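PDB 3ZMR: xyloglucan-specific endo-beta-1,4-glucanase BoGH5A from Bacteroides ovatus, which cuts the beta-1,4-linked glucan backbone of xyloglucan internally, retaining the beta-configuration, and so releases xyloglucan oligosaccharides. Local coordinates for residues 158-161 with 162-165. Numbering follows the deposited sequence.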
ATOM      1  N   VAL A 158      23.857 -13.959  -7.205  1.00 13.12           N
ATOM      2  CA  VAL A 158      23.428 -14.968  -8.159  1.00 16.73           C
ATOM      3  C   VAL A 158      21.910 -15.182  -8.114  1.00 13.15           C
ATOM      4  O   VAL A 158      21.287 -15.504  -9.144  1.00 12.63           O
ATOM      5  CB  VAL A 158      24.179 -16.322  -8.024  1.00 14.93           C
ATOM      6  CG1 VAL A 158      25.663 -16.129  -8.355  1.00 17.59           C
ATOM      7  CG2 VAL A 158      23.985 -16.939  -6.667  1.00 14.84           C
ATOM      8  N   LEU A 159      21.286 -15.020  -6.943  1.00 14.14           N
ATOM      9  CA  LEU A 159      19.822 -15.119  -6.876  1.00 11.40           C
ATOM     10  C   LEU A 159      19.168 -14.026  -7.727  1.00 11.47           C
ATOM     11  O   LEU A 159      18.292 -14.282  -8.539  1.00 11.48           O
ATOM     12  CB  LEU A 159      19.328 -14.982  -5.420  1.00 11.92           C
ATOM     13  CG  LEU A 159      17.810 -14.909  -5.251  1.00 13.42           C
ATOM     14  CD1 LEU A 159      17.162 -16.173  -5.838  1.00 11.83           C
ATOM     15  CD2 LEU A 159      17.446 -14.688  -3.783  1.00 17.39           C
ATOM     16  N   PHE A 160      19.605 -12.784  -7.518  1.00 10.47           N
ATOM     17  CA  PHE A 160      19.006 -11.671  -8.273  1.00 11.12           C
ATOM     18  C   PHE A 160      19.275 -11.770  -9.757  1.00 11.46           C
ATOM     19  O   PHE A 160      18.400 -11.451 -10.556  1.00  9.74           O
ATOM     20  CB  PHE A 160      19.445 -10.316  -7.709  1.00 10.60           C
ATOM     21  CG  PHE A 160      18.921 -10.071  -6.314  1.00 10.05           C
ATOM     22  CD1 PHE A 160      17.538 -10.090  -6.062  1.00 10.03           C
ATOM     23  CD2 PHE A 160      19.789  -9.832  -5.239  1.00 12.70           C
ATOM     24  CE1 PHE A 160      17.043  -9.854  -4.791  1.00 12.03           C
ATOM     25  CE2 PHE A 160      19.284  -9.609  -3.963  1.00 11.52           C
ATOM     26  CZ  PHE A 160      17.924  -9.610  -3.738  1.00 10.37           C
ATOM     27  N   GLU A 161      20.473 -12.230 -10.127  1.00 11.20           N
ATOM     28  CA  GLU A 161      20.782 -12.481 -11.527  1.00 10.64           C
ATOM     29  C   GLU A 161      19.893 -13.568 -12.139  1.00  9.77           C
ATOM     30  O   GLU A 161      19.449 -13.458 -13.276  1.00 13.14           O
ATOM     31  CB  GLU A 161      22.263 -12.823 -11.715  1.00 13.06           C
ATOM     32  CG  GLU A 161      23.157 -11.624 -11.478  1.00 14.14           C
ATOM     33  CD  GLU A 161      24.622 -11.919 -11.581  1.00 22.59           C
ATOM     34  OE1 GLU A 161      25.030 -13.097 -11.426  1.00 25.56           O
ATOM     35  OE2 GLU A 161      25.368 -10.934 -11.790  1.00 27.57           O
ATOM     36  N   GLY A 162      19.593 -14.594 -11.349  1.00 11.62           N
ATOM     37  CA  GLY A 162      18.718 -15.672 -11.821  1.00 12.25           C
ATOM     38  C   GLY A 162      17.294 -15.199 -12.020  1.00 12.03           C
ATOM     39  O   GLY A 162      16.608 -15.572 -12.979  1.00 12.14           O
ATOM     40  N   ILE A 163      16.820 -14.372 -11.082  1.00 12.11           N
ATOM     41  CA  ILE A 163      15.482 -13.761 -11.192  1.00 10.81           C
ATOM     42  C   ILE A 163      15.359 -12.958 -12.486  1.00  8.90           C
ATOM     43  O   ILE A 163      14.389 -13.118 -13.260  1.00 10.32           O
ATOM     44  CB  ILE A 163      15.148 -12.931  -9.931  1.00  9.39           C
ATOM     45  CG1 ILE A 163      14.924 -13.857  -8.721  1.00 10.46           C
ATOM     46  CG2 ILE A 163      13.943 -12.001 -10.152  1.00 10.78           C
ATOM     47  CD1 ILE A 163      14.951 -13.097  -7.401  1.00 11.67           C
ATOM     48  N   LYS A 164      16.346 -12.093 -12.736  1.00  9.56           N
ATOM     49  CA  LYS A 164      16.355 -11.298 -13.958  1.00 11.34           C
ATOM     50  C   LYS A 164      16.410 -12.158 -15.218  1.00 12.38           C
ATOM     51  O   LYS A 164      15.664 -11.956 -16.166  1.00 12.89           O
ATOM     52  CB  LYS A 164      17.519 -10.331 -13.928  1.00 11.61           C
ATOM     53  CG  LYS A 164      17.638  -9.403 -15.134  1.00 12.25           C
ATOM     54  CD  LYS A 164      16.660  -8.251 -15.089  1.00 14.14           C
ATOM     55  CE  LYS A 164      16.743  -7.416 -16.361  1.00 19.98           C
ATOM     56  NZ  LYS A 164      15.825  -6.275 -16.283  1.00 24.64           N
ATOM     57  N   ALA A 165      17.282 -13.167 -15.183  1.00 11.74           N
ATOM     58  CA  ALA A 165      17.473 -14.050 -16.332  1.00 13.08           C
ATOM     59  C   ALA A 165      16.227 -14.844 -16.721  1.00 13.06           C
ATOM     60  O   ALA A 165      15.997 -15.121 -17.901  1.00 17.68           O
ATOM     61  CB  ALA A 165      18.644 -14.983 -16.068  1.00 15.70           C
TER
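Ile163 sends its terminal methyl back along the helix to rest against both Leu159, four residues before it, and Phe160, three before, over the groove between them. The side chains of Ile163 and Leu159 cross at a slant, with Ile163 CD1 4.0 Å from Leu159 CG; the same methyl meets the ring of Phe160 obliquely, 4.2 Å from Phe160 CD1. The torsions explain this reach: with CG1 beside the backbone N (chi1 -70°) and the chain extended beyond it (chi2 165°), Ile163 CD1 runs toward the preceding turn and passes 3.7 Å from Leu159 O. Phe160 and Ile163 lie side by side, pointing the same way. The flat apolar ring can lie against the small methyls of Ala203 and Ala204 on helix 191-206 while it reaches Val171 and Ile173 of barrel strand 170-173; the branched aliphatics Leu159 and Ile163, both buried, fill the rest of this apolar side.

Behind these side chains run four successive i to i+4 backbone bonds, among them Ile163 N to Leu159 O at 2.9 Å. The charged ends turn elsewhere. Helix 157-165 is thus amphipathic, an outer helix of the family 5 (beta/alpha)8 barrel: van der Waals contact among its apolar side chains requires no exact direction, while the Glu161-Lys157 salt bridge links successive turns of the helix itself and Lys164 joins its end to Asp169 and to Gly208 O.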